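Local structure of MutT/nudix family protein (Streptococcus pneumoniae, 4HFQ) at residues L10-M13 with I14-D18. The protein hydrolyses UDP-linked precursors of peptidoglycan biosynthesis as a Nudix-family UDP-X diphosphatase, and probably also acts as an RNA exonuclease. Residues are numbered along the deposited sequence; the frame is centred on the assembly and turned at random.
Sequences LQRM and IAITD
Thr17, one helical turn after Met13, bonds twice to its carbonyl. The backbone N of Thr17 gives its hydrogen to Met13 O at 3.0 Å, and its hydroxyl OG1 donates to that same Met13 O at 2.8 Å. The two donors arrive from opposite faces of the carbonyl plane, each tilted out of it. In the conformer given, OG1 gets there because it stands beside its own backbone N (chi1 -60°), turned back toward the preceding turn, and the hydroxyl of this buried residue finds its acceptor inside the helix. The other carbonyls of residues 10-12 follow the plain i to i+4 pattern of an alpha helix: Ile14 N binds Leu10 O and Ile16 N binds Arg12 O, while Ala15 N meets Gln11 O on a longer bond of 3.2 Å.

On another side of the helix the Arg12 side chain, bent at chi2 (65°), crosses that of Ile16 at about a right angle and brings its guanidinium face onto CG1. Ile16 CG1 sits over the centre of that face, 3.6 Å from Arg12 CZ. NH2 forms salt bridges with Asp35 and Glu101 of the second subunit, which probably offset its charge at the subunit interface, and NH1 makes a weak hydrogen bond to Val102 O of the same subunit. Leu10 CG touches Ile14 CD1 at 3.9 Å. The Gln11 amide uses both ends within its own chain, OE1 accepting from Asn134 ND2 and NE2 donating to Ser140 O.

All of this lies in the middle of helix 3-23. Leu10, Met13, Ile14 and Thr17 pack on helix 27-47 of the N-terminal region, where Arg37 also pairs with Asp18; Gln11 reaches helix 133-136, which follows strand 120-132 of the Nudix domain. Gln11, Arg12, Ala15 and Ile16 meet the second subunit, and Met13 also touches its Met43.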
ATOM      1  N   LEU A  10      -4.430  14.985   3.484  1.00  9.17           N
ATOM      2  CA  LEU A  10      -5.167  15.020   2.226  1.00  9.56           C
ATOM      3  C   LEU A  10      -5.295  13.624   1.607  1.00  9.29           C
ATOM      4  O   LEU A  10      -6.380  13.199   1.178  1.00  8.88           O
ATOM      5  CB  LEU A  10      -4.510  16.002   1.250  1.00 11.17           C
ATOM      6  CG  LEU A  10      -5.090  16.138  -0.158  1.00 12.14           C
ATOM      7  CD1 LEU A  10      -6.452  16.795  -0.125  1.00 13.98           C
ATOM      8  CD2 LEU A  10      -4.155  16.904  -1.092  1.00 13.60           C
ATOM      9  N   GLN A  11      -4.171  12.928   1.553  1.00  8.77           N
ATOM     10  CA  GLN A  11      -4.107  11.610   0.962  1.00  8.94           C
ATOM     11  C   GLN A  11      -5.108  10.680   1.684  1.00  8.44           C
ATOM     12  O   GLN A  11      -5.878   9.946   1.044  1.00  8.59           O
ATOM     13  CB  GLN A  11      -2.662  11.158   1.088  1.00  9.76           C
ATOM     14  CG  GLN A  11      -2.315   9.872   0.403  1.00 10.25           C
ATOM     15  CD  GLN A  11      -1.000   9.359   0.956  1.00 10.15           C
ATOM     16  OE1 GLN A  11      -0.949   8.798   2.047  1.00 10.08           O
ATOM     17  NE2 GLN A  11       0.094   9.590   0.199  1.00 10.36           N
ATOM     18  N   ARG A  12      -5.146  10.740   3.003  1.00  8.11           N
ATOM     19  CA  ARG A  12      -6.030   9.896   3.789  1.00  8.32           C
ATOM     20  C   ARG A  12      -7.509  10.252   3.587  1.00  8.46           C
ATOM     21  O   ARG A  12      -8.369   9.368   3.422  1.00  8.70           O
ATOM     22  CB  ARG A  12      -5.639   9.957   5.272  1.00  8.52           C
ATOM     23  CG  ARG A  12      -6.501   9.097   6.160  1.00  8.56           C
ATOM     24  CD  ARG A  12      -6.348   7.612   5.871  1.00  8.86           C
ATOM     25  NE  ARG A  12      -7.285   6.851   6.687  1.00  9.31           N
ATOM     26  CZ  ARG A  12      -7.882   5.727   6.307  1.00  9.54           C
ATOM     27  NH1 ARG A  12      -7.617   5.148   5.122  1.00 10.35           N
ATOM     28  NH2 ARG A  12      -8.765   5.171   7.127  1.00 10.02           N
ATOM     29  N   MET A  13      -7.818  11.547   3.581  1.00  8.49           N
ATOM     30  CA  MET A  13      -9.210  11.957   3.392  1.00  9.32           C
ATOM     31  C   MET A  13      -9.738  11.625   2.007  1.00  9.13           C
ATOM     32  O   MET A  13     -10.909  11.219   1.869  1.00  9.07           O
ATOM     33  CB  MET A  13      -9.355  13.444   3.678  1.00 10.15           C
ATOM     34  CG  MET A  13      -9.168  13.740   5.147  1.00 10.52           C
ATOM     35  SD  MET A  13      -9.707  15.368   5.682  1.00 13.00           S
ATOM     36  CE  MET A  13      -8.468  16.351   4.868  1.00 12.78           C
ATOM     37  N   ILE A  14      -8.890  11.710   0.982  1.00  8.90           N
ATOM     38  CA  ILE A  14      -9.288  11.250  -0.341  1.00  9.45           C
ATOM     39  C   ILE A  14      -9.642   9.759  -0.280  1.00  8.71           C
ATOM     40  O   ILE A  14     -10.683   9.333  -0.786  1.00  8.82           O
ATOM     41  CB  ILE A  14      -8.190  11.524  -1.399  1.00 10.59           C
ATOM     42  CG1 ILE A  14      -8.085  13.032  -1.677  1.00 11.76           C
ATOM     43  CG2 ILE A  14      -8.468  10.732  -2.680  1.00 11.50           C
ATOM     44  CD1 ILE A  14      -6.800  13.461  -2.359  1.00 13.22           C
ATOM     45  N   ALA A  15      -8.800   8.964   0.372  1.00  8.29           N
ATOM     46  CA  ALA A  15      -9.045   7.534   0.445  1.00  8.43           C
ATOM     47  C   ALA A  15     -10.341   7.187   1.185  1.00  8.03           C
ATOM     48  O   ALA A  15     -11.105   6.334   0.724  1.00  7.76           O
ATOM     49  CB  ALA A  15      -7.851   6.836   1.071  1.00  8.62           C
ATOM     50  N   ILE A  16     -10.619   7.850   2.308  1.00  7.84           N
ATOM     51  CA  ILE A  16     -11.831   7.579   3.063  1.00  8.18           C
ATOM     52  C   ILE A  16     -13.072   7.955   2.258  1.00  8.24           C
ATOM     53  O   ILE A  16     -14.046   7.183   2.190  1.00  8.24           O
ATOM     54  CB  ILE A  16     -11.837   8.315   4.425  1.00  8.20           C
ATOM     55  CG1 ILE A  16     -10.673   7.857   5.324  1.00  8.64           C
ATOM     56  CG2 ILE A  16     -13.184   8.062   5.094  1.00  9.08           C
ATOM     57  CD1 ILE A  16     -10.404   8.771   6.521  1.00  9.11           C
ATOM     58  N   THR A  17     -13.020   9.129   1.642  0.50  8.30           N
ATOM     59  CA  THR A  17     -14.131   9.633   0.865  0.50  8.72           C
ATOM     60  C   THR A  17     -14.438   8.724  -0.330  0.50  8.91           C
ATOM     61  O   THR A  17     -15.607   8.439  -0.624  0.50  9.15           O
ATOM     62  CB  THR A  17     -13.838  11.083   0.443  0.50  8.60           C
ATOM     63  OG1 THR A  17     -13.664  11.897   1.616  0.50  8.92           O
ATOM     64  CG2 THR A  17     -14.979  11.624  -0.382  0.50  8.40           C
ATOM     65  N   ASP A  18     -13.397   8.229  -0.991  1.00  9.33           N
ATOM     66  CA  ASP A  18     -13.551   7.303  -2.100  1.00  9.41           C
ATOM     67  C   ASP A  18     -14.116   5.960  -1.648  1.00  8.72           C
ATOM     68  O   ASP A  18     -14.968   5.382  -2.319  1.00  8.65           O
ATOM     69  CB  ASP A  18     -12.225   7.204  -2.855  1.00 11.31           C
ATOM     70  CG  ASP A  18     -11.899   8.529  -3.592  1.00 12.97           C
ATOM     71  OD1 ASP A  18     -12.721   9.477  -3.543  1.00 14.55           O
ATOM     72  OD2 ASP A  18     -10.847   8.630  -4.219  1.00 15.93           O
TER